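Long-range contacts in prephenate dehydratase (Arthrobacter aurescens, PDB 3MWB), which probably catalyses the decarboxylating dehydration of prephenate to 3-phenylpyruvate for phenylalanine biosynthesis, and binds L-phenylalanine in its ACT domain: residues Glu218-Phe223 / Phe247-Asp252; Arg226-Ser231 / Asp257-Asp262; Gly253-Ser258 / Thr274-Ser279. All coordinates share one frame; numbering follows the deposited sequence.

Contact 1: Glu218-Phe223 / Phe247-Asp252. With PHE (phenylalanine), chain D.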
ATOM      1  N   GLU A 218       5.967   2.659   3.891  1.00 26.41           N
ATOM      2  CA  GLU A 218       6.495   1.350   4.251  1.00 26.70           C
ATOM      3  C   GLU A 218       6.681   1.233   5.767  1.00 23.10           C
ATOM      4  O   GLU A 218       6.372   0.204   6.340  1.00 23.77           O
ATOM      5  CB  GLU A 218       7.814   1.058   3.515  1.00 29.48           C
ATOM      6  CG  GLU A 218       8.271  -0.407   3.601  1.00 35.21           C
ATOM      7  CD  GLU A 218       9.673  -0.645   3.013  1.00 41.51           C
ATOM      8  OE1 GLU A 218      10.404   0.349   2.771  1.00 43.24           O
ATOM      9  OE2 GLU A 218      10.042  -1.825   2.798  1.00 46.66           O
ATOM     10  N   ILE A 219       7.165   2.288   6.414  1.00 22.47           N
ATOM     11  CA  ILE A 219       7.355   2.270   7.874  1.00 22.09           C
ATOM     12  C   ILE A 219       6.003   2.297   8.606  1.00 22.77           C
ATOM     13  O   ILE A 219       5.761   1.532   9.555  1.00 24.17           O
ATOM     14  CB  ILE A 219       8.285   3.433   8.323  1.00 23.77           C
ATOM     15  CG1 ILE A 219       9.730   3.149   7.896  1.00 24.40           C
ATOM     16  CG2 ILE A 219       8.206   3.647   9.839  1.00 24.29           C
ATOM     17  CD1 ILE A 219      10.639   4.421   7.835  1.00 27.34           C
ATOM     18  N   LEU A 220       5.098   3.146   8.140  1.00 23.11           N
ATOM     19  CA  LEU A 220       3.776   3.260   8.762  1.00 25.30           C
ATOM     20  C   LEU A 220       2.917   1.995   8.604  1.00 24.69           C
ATOM     21  O   LEU A 220       2.153   1.638   9.516  1.00 26.37           O
ATOM     22  CB  LEU A 220       3.052   4.501   8.261  1.00 28.12           C
ATOM     23  CG  LEU A 220       3.731   5.814   8.712  1.00 33.13           C
ATOM     24  CD1 LEU A 220       2.764   6.962   8.716  1.00 37.43           C
ATOM     25  CD2 LEU A 220       4.364   5.682  10.107  1.00 34.79           C
ATOM     26  N   ASP A 221       3.094   1.300   7.483  1.00 23.27           N
ATOM     27  CA  ASP A 221       2.374   0.066   7.215  1.00 24.90           C
ATOM     28  C   ASP A 221       2.651  -1.008   8.264  1.00 24.38           C
ATOM     29  O   ASP A 221       1.784  -1.835   8.513  1.00 25.42           O
ATOM     30  CB  ASP A 221       2.680  -0.489   5.816  1.00 27.10           C
ATOM     31  CG  ASP A 221       1.602  -1.447   5.327  1.00 32.75           C
ATOM     32  OD1 ASP A 221       0.423  -1.055   5.328  1.00 35.70           O
ATOM     33  OD2 ASP A 221       1.927  -2.596   4.935  1.00 39.27           O
ATOM     34  N   GLN A 222       3.836  -0.985   8.883  1.00 20.70           N
ATOM     35  CA  GLN A 222       4.129  -1.938   9.957  1.00 20.93           C
ATOM     36  C   GLN A 222       3.077  -1.844  11.070  1.00 20.27           C
ATOM     37  O   GLN A 222       2.632  -2.870  11.574  1.00 22.19           O
ATOM     38  CB  GLN A 222       5.535  -1.755  10.518  1.00 21.91           C
ATOM     39  CG  GLN A 222       6.657  -1.930   9.501  1.00 23.55           C
ATOM     40  CD  GLN A 222       6.541  -3.215   8.700  1.00 27.89           C
ATOM     41  OE1 GLN A 222       6.395  -4.303   9.252  1.00 23.47           O
ATOM     42  NE2 GLN A 222       6.616  -3.087   7.377  1.00 30.94           N
ATOM     43  N   PHE A 223       2.658  -0.621  11.407  1.00 19.46           N
ATOM     44  CA  PHE A 223       1.569  -0.381  12.357  1.00 18.96           C
ATOM     45  C   PHE A 223       0.180  -0.612  11.737  1.00 19.39           C
ATOM     46  O   PHE A 223      -0.632  -1.343  12.294  1.00 20.12           O
ATOM     47  CB  PHE A 223       1.671   1.027  12.955  1.00 18.49           C
ATOM     48  CG  PHE A 223       2.897   1.239  13.826  1.00 19.57           C
ATOM     49  CD1 PHE A 223       3.027   0.574  15.035  1.00 22.64           C
ATOM     50  CD2 PHE A 223       3.901   2.110  13.435  1.00 21.36           C
ATOM     51  CE1 PHE A 223       4.159   0.757  15.842  1.00 23.96           C
ATOM     52  CE2 PHE A 223       5.027   2.300  14.223  1.00 23.27           C
ATOM     53  CZ  PHE A 223       5.153   1.639  15.436  1.00 22.61           C
ATOM     54  N   PHE A 247      11.820   9.490  12.040  1.00 20.47           N
ATOM     55  CA  PHE A 247      10.420   9.682  12.373  1.00 19.37           C
ATOM     56  C   PHE A 247      10.194   9.359  13.848  1.00 18.70           C
ATOM     57  O   PHE A 247      10.564   8.286  14.331  1.00 19.54           O
ATOM     58  CB  PHE A 247       9.538   8.827  11.476  1.00 19.50           C
ATOM     59  CG  PHE A 247       9.838   8.997  10.015  1.00 19.60           C
ATOM     60  CD1 PHE A 247       9.406  10.125   9.342  1.00 21.08           C
ATOM     61  CD2 PHE A 247      10.568   8.026   9.318  1.00 19.81           C
ATOM     62  CE1 PHE A 247       9.695  10.294   7.967  1.00 21.77           C
ATOM     63  CE2 PHE A 247      10.839   8.163   7.945  1.00 23.50           C
ATOM     64  CZ  PHE A 247      10.418   9.317   7.274  1.00 23.14           C
ATOM     65  N   SER A 248       9.626  10.322  14.557  1.00 18.91           N
ATOM     66  CA  SER A 248       9.232  10.189  15.953  1.00 19.35           C
ATOM     67  C   SER A 248       7.745   9.817  15.988  1.00 20.00           C
ATOM     68  O   SER A 248       6.891  10.519  15.420  1.00 20.76           O
ATOM     69  CB  SER A 248       9.473  11.518  16.666  1.00 20.08           C
ATOM     70  OG  SER A 248       9.373  11.408  18.075  1.00 19.71           O
ATOM     71  N   ILE A 249       7.433   8.694  16.619  1.00 19.88           N
ATOM     72  CA  ILE A 249       6.102   8.098  16.454  1.00 19.49           C
ATOM     73  C   ILE A 249       5.553   7.603  17.794  1.00 19.47           C
ATOM     74  O   ILE A 249       6.269   6.936  18.559  1.00 19.49           O
ATOM     75  CB  ILE A 249       6.147   6.899  15.446  1.00 18.94           C
ATOM     76  CG1 ILE A 249       6.479   7.368  14.011  1.00 18.43           C
ATOM     77  CG2 ILE A 249       4.818   6.140  15.424  1.00 19.90           C
ATOM     78  CD1 ILE A 249       6.917   6.250  13.083  1.00 19.16           C
ATOM     79  N   ASP A 250       4.290   7.933  18.079  1.00 19.42           N
ATOM     80  CA  ASP A 250       3.565   7.308  19.209  1.00 19.45           C
ATOM     81  C   ASP A 250       2.492   6.400  18.642  1.00 19.55           C
ATOM     82  O   ASP A 250       1.692   6.837  17.788  1.00 19.84           O
ATOM     83  CB  ASP A 250       2.891   8.347  20.134  1.00 19.21           C
ATOM     84  CG  ASP A 250       3.883   9.338  20.770  1.00 20.58           C
ATOM     85  OD1 ASP A 250       5.094   9.018  20.913  1.00 20.64           O
ATOM     86  OD2 ASP A 250       3.439  10.447  21.151  1.00 18.11           O
ATOM     87  N   ALA A 251       2.485   5.139  19.092  1.00 19.57           N
ATOM     88  CA  ALA A 251       1.444   4.163  18.728  1.00 19.25           C
ATOM     89  C   ALA A 251       0.594   3.811  19.932  1.00 20.31           C
ATOM     90  O   ALA A 251       1.083   3.870  21.083  1.00 20.65           O
ATOM     91  CB  ALA A 251       2.086   2.902  18.150  1.00 19.82           C
ATOM     92  N   ASP A 252      -0.674   3.473  19.688  1.00 20.12           N
ATOM     93  CA  ASP A 252      -1.559   2.889  20.719  1.00 21.02           C
ATOM     94  C   ASP A 252      -1.141   1.457  20.971  1.00 20.89           C
ATOM     95  O   ASP A 252      -1.078   0.646  20.032  1.00 21.07           O
ATOM     96  CB  ASP A 252      -3.002   2.828  20.237  1.00 22.01           C
ATOM     97  CG  ASP A 252      -3.656   4.190  20.130  1.00 25.03           C
ATOM     98  OD1 ASP A 252      -3.040   5.200  20.562  1.00 28.50           O
ATOM     99  OD2 ASP A 252      -4.815   4.242  19.635  1.00 27.61           O
TER
HETATM  100  N   PHE D 312      10.608  11.075   1.300  1.00 23.38           N
HETATM  101  CA  PHE D 312      10.024   9.859   1.920  1.00 22.97           C
HETATM  102  C   PHE D 312       8.543   9.663   1.595  1.00 23.60           C
HETATM  103  O   PHE D 312       7.944  10.433   0.852  1.00 23.41           O
HETATM  104  CB  PHE D 312      10.283   9.830   3.440  1.00 22.97           C
HETATM  105  CG  PHE D 312       9.766  11.038   4.204  1.00 22.55           C
HETATM  106  CD1 PHE D 312       8.405  11.170   4.508  1.00 22.84           C
HETATM  107  CD2 PHE D 312      10.651  12.010   4.670  1.00 22.45           C
HETATM  108  CE1 PHE D 312       7.929  12.259   5.246  1.00 22.44           C
HETATM  109  CE2 PHE D 312      10.179  13.116   5.428  1.00 22.45           C
HETATM  110  CZ  PHE D 312       8.822  13.240   5.694  1.00 21.44           C
HETATM  111  OXT PHE D 312       7.894   8.719   2.065  1.00 24.11           O
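Phe223 and Ile219 on the helix reach down onto Ala251, Ile249 and Phe247 of the strand, in an apolar contact with no hydrogen bond across it. The closest approaches lie near the two ends. At one, the Phe223 ring sets CE1 3.8 Å from Ala251 CB. At the other, Ile219 CD1 comes 3.7 Å from Phe247 CE2; CG1 anti to the carbonyl carbon (chi1 -72°) and CD1 extended beyond it (chi2 160°) carry that methyl to the ring. The packing round Ile249 is slacker: its CG2 lies 4.0 Å from Phe223 CE2, and its CD1 4.0 Å from Leu220 CD2 and 4.4 Å from Ile219 CG2. Glu218 and Asp221, which do not touch the strand, are partly exposed and make up the solvent side. Phe247 also meets a bound phenylalanine, whose CG sits at the edge of the Phe247 ring, 3.6 Å from CZ. The axes of the two segments run nearly parallel, 20° apart and 11.0 Å from each other. Helix 215-224 lies on the four-stranded ACT sheet, with Val204 and Val206 of strand 200-207 and Leu230 of strand 230-237 beneath it and Leu267 of helix 258-270 alongside.

Contact 2: Arg226-Ser231 / Asp257-Asp262; sequences RGVNLS and DSRVAD. With PHE (phenylalanine), chain C.
The guanidinium of Arg226 has the backbone O of Asp262 over one face, displaced toward the rim, and the carboxylate oxygen OD2 of the same aspartate at its edge, in the plane. Arg226 NE and Asp262 OD2 form a short, nearly straight salt bridge of 2.5 Å with an N-H...O angle of 165°; a second bond, from Arg226 NH2 to OD2 at 3.3 Å, is weak. The oxygen is met on its anti side, though 30° out of the carboxylate plane, and the two flat groups are turned 62° from each other. The arginine chain, extended from CG to NE, crosses the aspartate at about a right angle. Its NH1 is taken by Gln222 OE1 on the preceding helix. A leucine in place of Arg226 would probably deprive the Asp262 carboxylate of its close charged partner and Gln222 OE1 of the N-H it accepts. Beside the bridge, Arg259 lays its aliphatic part against the loop: CB is 3.4 Å from Arg226 O, and CG is 3.8 Å from Val228 CG2, which also lies 4.2 Å from Val260 CG2. Gly227, with its positive phi, is the C-prime residue of a Schellman motif that ends helix 215-224 and releases the chain toward strand 230-237. Past this turn, the ammonium of a bound phenylalanine is gripped by Asn229 OD1 and Leu230 O, each 2.7 Å from its N, while Leu230 N donates to its OXT at 2.8 Å. Asp211 and Leu216 of the second subunit complete these bonds. A phenylalanine held between two ACT domains is characteristic of the regulatory site of prephenate dehydratases.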
ATOM      1  N   ARG A 226      -1.190  -4.176  11.012  1.00 20.07           N
ATOM      2  CA  ARG A 226      -1.395  -4.968  12.214  1.00 20.11           C
ATOM      3  C   ARG A 226      -2.413  -4.327  13.174  1.00 20.57           C
ATOM      4  O   ARG A 226      -2.467  -4.648  14.360  1.00 20.47           O
ATOM      5  CB  ARG A 226      -0.050  -5.213  12.899  1.00 20.00           C
ATOM      6  CG  ARG A 226       0.895  -6.143  12.078  1.00 19.94           C
ATOM      7  CD  ARG A 226       2.266  -6.139  12.682  1.00 20.90           C
ATOM      8  NE  ARG A 226       3.197  -6.987  11.955  1.00 22.93           N
ATOM      9  CZ  ARG A 226       4.017  -6.591  10.985  1.00 24.60           C
ATOM     10  NH1 ARG A 226       4.036  -5.325  10.592  1.00 24.40           N
ATOM     11  NH2 ARG A 226       4.843  -7.476  10.416  1.00 23.57           N
ATOM     12  N   GLY A 227      -3.195  -3.392  12.653  1.00 20.44           N
ATOM     13  CA  GLY A 227      -4.269  -2.754  13.411  1.00 21.82           C
ATOM     14  C   GLY A 227      -3.809  -1.809  14.509  1.00 22.51           C
ATOM     15  O   GLY A 227      -4.555  -1.576  15.462  1.00 24.00           O
ATOM     16  N   VAL A 228      -2.590  -1.273  14.389  1.00 21.33           N
ATOM     17  CA  VAL A 228      -2.053  -0.388  15.404  1.00 21.53           C
ATOM     18  C   VAL A 228      -2.256   1.069  15.022  1.00 20.71           C
ATOM     19  O   VAL A 228      -1.644   1.563  14.059  1.00 20.54           O
ATOM     20  CB  VAL A 228      -0.554  -0.628  15.695  1.00 21.51           C
ATOM     21  CG1 VAL A 228      -0.104   0.358  16.743  1.00 20.85           C
ATOM     22  CG2 VAL A 228      -0.306  -2.062  16.184  1.00 22.34           C
ATOM     23  N   ASN A 229      -3.110   1.733  15.801  1.00 20.76           N
ATOM     24  CA  ASN A 229      -3.427   3.139  15.655  1.00 21.39           C
ATOM     25  C   ASN A 229      -2.295   4.039  16.124  1.00 20.85           C
ATOM     26  O   ASN A 229      -1.666   3.790  17.183  1.00 19.28           O
ATOM     27  CB  ASN A 229      -4.682   3.449  16.473  1.00 23.65           C
ATOM     28  CG  ASN A 229      -5.379   4.689  16.025  1.00 24.70           C
ATOM     29  OD1 ASN A 229      -5.691   4.855  14.846  1.00 26.19           O
ATOM     30  ND2 ASN A 229      -5.650   5.571  16.963  1.00 23.68           N
ATOM     31  N   LEU A 230      -2.056   5.111  15.364  1.00 19.41           N
ATOM     32  CA  LEU A 230      -1.055   6.097  15.768  1.00 19.85           C
ATOM     33  C   LEU A 230      -1.671   7.375  16.340  1.00 20.57           C
ATOM     34  O   LEU A 230      -2.761   7.799  15.920  1.00 22.39           O
ATOM     35  CB  LEU A 230      -0.111   6.437  14.614  1.00 18.99           C
ATOM     36  CG  LEU A 230       0.553   5.261  13.899  1.00 19.23           C
ATOM     37  CD1 LEU A 230       1.377   5.806  12.713  1.00 19.87           C
ATOM     38  CD2 LEU A 230       1.432   4.408  14.852  1.00 18.29           C
ATOM     39  N   SER A 231      -0.966   7.998  17.280  1.00 20.42           N
ATOM     40  CA  SER A 231      -1.434   9.260  17.857  1.00 21.13           C
ATOM     41  C   SER A 231      -0.458  10.416  17.611  1.00 21.21           C
ATOM     42  O   SER A 231      -0.786  11.578  17.885  1.00 21.72           O
ATOM     43  CB  SER A 231      -1.692   9.091  19.352  1.00 22.32           C
ATOM     44  OG  SER A 231      -0.491   8.696  19.988  1.00 22.25           O
ATOM     45  N   ASP A 257       1.825  -6.609  23.697  1.00 22.26           N
ATOM     46  CA  ASP A 257       0.712  -6.929  22.800  1.00 21.48           C
ATOM     47  C   ASP A 257       1.290  -7.526  21.519  1.00 20.76           C
ATOM     48  O   ASP A 257       2.232  -6.972  20.944  1.00 19.79           O
ATOM     49  CB  ASP A 257      -0.072  -5.678  22.449  1.00 21.15           C
ATOM     50  CG  ASP A 257      -0.675  -5.002  23.672  1.00 23.18           C
ATOM     51  OD1 ASP A 257      -1.016  -5.700  24.643  1.00 25.32           O
ATOM     52  OD2 ASP A 257      -0.794  -3.774  23.657  1.00 21.35           O
ATOM     53  N   SER A 258       0.720  -8.641  21.072  1.00 20.48           N
ATOM     54  CA  SER A 258       1.306  -9.388  19.953  1.00 20.63           C
ATOM     55  C   SER A 258       1.408  -8.533  18.688  1.00 20.33           C
ATOM     56  O   SER A 258       2.406  -8.623  17.973  1.00 20.27           O
ATOM     57  CB  SER A 258       0.520 -10.666  19.673  1.00 19.90           C
ATOM     58  OG  SER A 258       0.540 -11.537  20.793  1.00 20.82           O
ATOM     59  N   ARG A 259       0.398  -7.699  18.427  1.00 19.82           N
ATOM     60  CA  ARG A 259       0.401  -6.882  17.209  1.00 19.52           C
ATOM     61  C   ARG A 259       1.494  -5.812  17.270  1.00 19.66           C
ATOM     62  O   ARG A 259       2.010  -5.401  16.252  1.00 19.44           O
ATOM     63  CB  ARG A 259      -0.975  -6.227  16.944  1.00 19.07           C
ATOM     64  CG  ARG A 259      -1.388  -5.245  18.034  1.00 19.05           C
ATOM     65  CD  ARG A 259      -2.876  -4.831  17.940  1.00 18.78           C
ATOM     66  NE  ARG A 259      -3.177  -3.823  18.969  1.00 21.00           N
ATOM     67  CZ  ARG A 259      -3.388  -4.084  20.261  1.00 23.01           C
ATOM     68  NH1 ARG A 259      -3.371  -5.333  20.716  1.00 22.52           N
ATOM     69  NH2 ARG A 259      -3.644  -3.086  21.115  1.00 22.73           N
ATOM     70  N   VAL A 260       1.852  -5.392  18.481  1.00 19.84           N
ATOM     71  CA  VAL A 260       2.833  -4.339  18.657  1.00 19.58           C
ATOM     72  C   VAL A 260       4.236  -4.916  18.556  1.00 19.74           C
ATOM     73  O   VAL A 260       5.075  -4.344  17.876  1.00 20.24           O
ATOM     74  CB  VAL A 260       2.634  -3.566  19.987  1.00 18.68           C
ATOM     75  CG1 VAL A 260       3.731  -2.494  20.162  1.00 20.02           C
ATOM     76  CG2 VAL A 260       1.215  -2.916  20.050  1.00 20.15           C
ATOM     77  N   ALA A 261       4.490  -6.023  19.259  1.00 20.35           N
ATOM     78  CA  ALA A 261       5.752  -6.732  19.136  1.00 21.08           C
ATOM     79  C   ALA A 261       6.003  -7.074  17.681  1.00 21.52           C
ATOM     80  O   ALA A 261       7.129  -6.928  17.197  1.00 22.20           O
ATOM     81  CB  ALA A 261       5.783  -8.014  20.008  1.00 20.77           C
ATOM     82  N   ASP A 262       4.970  -7.551  16.999  1.00 21.98           N
ATOM     83  CA  ASP A 262       5.108  -7.890  15.591  1.00 23.44           C
ATOM     84  C   ASP A 262       5.475  -6.668  14.744  1.00 21.74           C
ATOM     85  O   ASP A 262       6.398  -6.737  13.934  1.00 22.01           O
ATOM     86  CB  ASP A 262       3.850  -8.576  15.060  1.00 25.30           C
ATOM     87  CG  ASP A 262       4.151  -9.521  13.917  1.00 29.31           C
ATOM     88  OD1 ASP A 262       4.942 -10.476  14.139  1.00 29.94           O
ATOM     89  OD2 ASP A 262       3.589  -9.319  12.807  1.00 30.28           O
TER
HETATM   90  N   PHE C 311      -4.545   7.215  14.039  1.00 21.42           N
HETATM   91  CA  PHE C 311      -4.490   7.330  12.531  1.00 20.49           C
HETATM   92  C   PHE C 311      -3.506   6.328  11.952  1.00 20.27           C
HETATM   93  O   PHE C 311      -3.205   6.362  10.728  1.00 20.21           O
HETATM   94  CB  PHE C 311      -4.145   8.774  12.061  1.00 20.73           C
HETATM   95  CG  PHE C 311      -2.918   9.382  12.728  1.00 21.54           C
HETATM   96  CD1 PHE C 311      -1.618   8.979  12.361  1.00 18.65           C
HETATM   97  CD2 PHE C 311      -3.071  10.376  13.717  1.00 21.37           C
HETATM   98  CE1 PHE C 311      -0.492   9.528  12.974  1.00 20.14           C
HETATM   99  CE2 PHE C 311      -1.946  10.949  14.338  1.00 22.12           C
HETATM  100  CZ  PHE C 311      -0.644  10.519  13.958  1.00 21.58           C
HETATM  101  OXT PHE C 311      -2.956   5.504  12.721  1.00 19.60           O

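Contact 3: Gly253-Ser258 / Thr274-Ser279; sequences GHATDS and TRFLGS
A type I beta turn, His254 to Asp257, carries the chain from strand 245-252 into helix 258-270 and docks on strand 275-281, the last strand of the ACT sheet. Ser279 touches it twice. Its OG accepts a hydrogen bond from Ala255 N (2.8 Å, 150°) and also pairs with the Thr202 hydroxyl on the neighbouring strand, so the serine ties the turn to two strands. Its CB lies over one face of the His254 imidazole as a CH-pi contact, 3.9 Å from the ring centroid and 24° off the normal. CG anti to the backbone N (chi1 -175°) swings the histidine ring out beside Ser279, and the near-perpendicular chi2 turns a face to it. Ala255 CB packs 3.8 Å from Phe276 CZ, and Leu264 of helix 258-270 touches both residues. The turn is braced from within: Asp257 N donates to His254 O at 2.9 Å, and Asp257 OD2 takes His254 N at 2.8 Å, from above the carboxylate plane. Leu310 and Ile309 of the third subunit pack on Ala255 and Phe276, respectively. The contact belongs to the second half of the beta-alpha-beta-beta-alpha-beta ACT fold, where the turn into the second helix meets the last strand.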
ATOM      1  N   GLY A 253      -0.860   1.120  22.222  1.00 20.09           N
ATOM      2  CA  GLY A 253      -0.498  -0.234  22.528  1.00 19.64           C
ATOM      3  C   GLY A 253       0.709  -0.386  23.410  1.00 20.14           C
ATOM      4  O   GLY A 253       1.441   0.575  23.707  1.00 19.39           O
ATOM      5  N   HIS A 254       0.930  -1.622  23.817  1.00 19.90           N
ATOM      6  CA  HIS A 254       2.052  -1.950  24.687  1.00 20.56           C
ATOM      7  C   HIS A 254       2.946  -2.938  23.938  1.00 20.27           C
ATOM      8  O   HIS A 254       2.443  -3.803  23.225  1.00 19.63           O
ATOM      9  CB  HIS A 254       1.507  -2.599  25.932  1.00 20.17           C
ATOM     10  CG  HIS A 254       2.538  -2.877  26.973  1.00 21.50           C
ATOM     11  ND1 HIS A 254       2.750  -2.042  28.045  1.00 23.33           N
ATOM     12  CD2 HIS A 254       3.380  -3.922  27.139  1.00 22.12           C
ATOM     13  CE1 HIS A 254       3.683  -2.559  28.828  1.00 21.77           C
ATOM     14  NE2 HIS A 254       4.084  -3.700  28.296  1.00 23.73           N
ATOM     15  N   ALA A 255       4.266  -2.811  24.111  1.00 21.24           N
ATOM     16  CA  ALA A 255       5.237  -3.656  23.399  1.00 21.79           C
ATOM     17  C   ALA A 255       4.932  -5.166  23.476  1.00 22.66           C
ATOM     18  O   ALA A 255       5.234  -5.899  22.532  1.00 22.85           O
ATOM     19  CB  ALA A 255       6.650  -3.376  23.887  1.00 23.54           C
ATOM     20  N   THR A 256       4.357  -5.622  24.592  1.00 23.32           N
ATOM     21  CA  THR A 256       3.998  -7.047  24.760  1.00 23.78           C
ATOM     22  C   THR A 256       2.755  -7.512  23.988  1.00 23.50           C
ATOM     23  O   THR A 256       2.635  -8.704  23.693  1.00 25.12           O
ATOM     24  CB  THR A 256       3.818  -7.444  26.224  1.00 24.30           C
ATOM     25  OG1 THR A 256       2.668  -6.794  26.763  1.00 23.72           O
ATOM     26  CG2 THR A 256       5.065  -7.093  27.009  1.00 25.25           C
ATOM     27  N   ASP A 257       1.825  -6.609  23.697  1.00 22.26           N
ATOM     28  CA  ASP A 257       0.712  -6.929  22.800  1.00 21.48           C
ATOM     29  C   ASP A 257       1.290  -7.526  21.519  1.00 20.76           C
ATOM     30  O   ASP A 257       2.232  -6.972  20.944  1.00 19.79           O
ATOM     31  CB  ASP A 257      -0.072  -5.678  22.449  1.00 21.15           C
ATOM     32  CG  ASP A 257      -0.675  -5.002  23.672  1.00 23.18           C
ATOM     33  OD1 ASP A 257      -1.016  -5.700  24.643  1.00 25.32           O
ATOM     34  OD2 ASP A 257      -0.794  -3.774  23.657  1.00 21.35           O
ATOM     35  N   SER A 258       0.720  -8.641  21.072  1.00 20.48           N
ATOM     36  CA  SER A 258       1.306  -9.388  19.953  1.00 20.63           C
ATOM     37  C   SER A 258       1.408  -8.533  18.688  1.00 20.33           C
ATOM     38  O   SER A 258       2.406  -8.623  17.973  1.00 20.27           O
ATOM     39  CB  SER A 258       0.520 -10.666  19.673  1.00 19.90           C
ATOM     40  OG  SER A 258       0.540 -11.537  20.793  1.00 20.82           O
ATOM     41  N   THR A 274      16.424   1.396  14.607  1.00 23.76           N
ATOM     42  CA  THR A 274      15.215   1.867  15.321  1.00 22.88           C
ATOM     43  C   THR A 274      15.448   1.906  16.839  1.00 24.01           C
ATOM     44  O   THR A 274      16.041   0.980  17.410  1.00 24.25           O
ATOM     45  CB  THR A 274      13.970   1.009  14.958  1.00 21.57           C
ATOM     46  OG1 THR A 274      13.619   1.259  13.593  1.00 22.07           O
ATOM     47  CG2 THR A 274      12.768   1.348  15.823  1.00 20.19           C
ATOM     48  N   ARG A 275      15.004   2.992  17.475  1.00 23.66           N
ATOM     49  CA  ARG A 275      15.141   3.136  18.910  1.00 24.50           C
ATOM     50  C   ARG A 275      13.780   2.889  19.540  1.00 23.00           C
ATOM     51  O   ARG A 275      12.751   3.429  19.093  1.00 21.41           O
ATOM     52  CB  ARG A 275      15.618   4.535  19.277  1.00 25.74           C
ATOM     53  CG  ARG A 275      16.986   4.899  18.730  1.00 29.73           C
ATOM     54  CD  ARG A 275      17.262   6.369  18.924  1.00 32.88           C
ATOM     55  NE  ARG A 275      17.462   6.741  20.329  1.00 35.55           N
ATOM     56  CZ  ARG A 275      18.652   6.785  20.936  1.00 38.06           C
ATOM     57  NH1 ARG A 275      19.752   6.462  20.283  1.00 39.16           N
ATOM     58  NH2 ARG A 275      18.742   7.150  22.207  1.00 40.18           N
ATOM     59  N   PHE A 276      13.785   2.060  20.570  1.00 21.38           N
ATOM     60  CA  PHE A 276      12.577   1.841  21.353  1.00 20.54           C
ATOM     61  C   PHE A 276      12.548   2.818  22.532  1.00 20.72           C
ATOM     62  O   PHE A 276      13.478   2.840  23.361  1.00 21.12           O
ATOM     63  CB  PHE A 276      12.481   0.385  21.818  1.00 19.05           C
ATOM     64  CG  PHE A 276      11.260   0.097  22.657  1.00 19.65           C
ATOM     65  CD1 PHE A 276       9.997  -0.047  22.071  1.00 18.19           C
ATOM     66  CD2 PHE A 276      11.382  -0.044  24.038  1.00 21.39           C
ATOM     67  CE1 PHE A 276       8.882  -0.314  22.828  1.00 17.90           C
ATOM     68  CE2 PHE A 276      10.261  -0.316  24.809  1.00 21.08           C
ATOM     69  CZ  PHE A 276       9.011  -0.453  24.207  1.00 17.62           C
ATOM     70  N   LEU A 277      11.477   3.619  22.599  1.00 20.62           N
ATOM     71  CA  LEU A 277      11.327   4.677  23.631  1.00 21.21           C
ATOM     72  C   LEU A 277      10.265   4.368  24.713  1.00 20.81           C
ATOM     73  O   LEU A 277       9.813   5.243  25.451  1.00 21.49           O
ATOM     74  CB  LEU A 277      11.052   6.026  22.960  1.00 21.35           C
ATOM     75  CG  LEU A 277      12.217   6.906  22.484  1.00 23.59           C
ATOM     76  CD1 LEU A 277      13.036   7.342  23.689  1.00 27.06           C
ATOM     77  CD2 LEU A 277      13.100   6.196  21.494  1.00 24.87           C
ATOM     78  N   GLY A 278       9.881   3.113  24.824  1.00 20.23           N
ATOM     79  CA  GLY A 278       9.063   2.710  25.950  1.00 20.20           C
ATOM     80  C   GLY A 278       7.606   2.527  25.619  1.00 19.09           C
ATOM     81  O   GLY A 278       7.080   3.067  24.615  1.00 18.66           O
ATOM     82  N   SER A 279       6.971   1.715  26.456  1.00 19.69           N
ATOM     83  CA  SER A 279       5.520   1.568  26.505  1.00 19.15           C
ATOM     84  C   SER A 279       5.150   2.084  27.876  1.00 19.96           C
ATOM     85  O   SER A 279       5.894   1.877  28.845  1.00 19.97           O
ATOM     86  CB  SER A 279       5.096   0.098  26.352  1.00 19.19           C
ATOM     87  OG  SER A 279       5.415  -0.386  25.058  1.00 19.34           O
TER

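From the N terminus, contact 1 opens first, on helix 215-224, and closes on strand 245-252, bracketing strand 230-237. Contact 2 opens within that span, just after the helix, and closes beyond it at the start of helix 258-270, so contacts 1 and 2 cross. They touch directly: Phe223 O and Val228 N, 2.9 Å apart, probably hydrogen-bond, as do Asp252 N and Asn229 O at 2.7 Å. Contact 3 follows contact 1 in series; its first segment overlaps the last segment of contact 2 at Asp257 and Ser258, and it closes across helix 258-270. Contact 1 sets helix 215-224 on the sheet; contacts 2 and 3 fix the start of helix 258-270 and the turn before it.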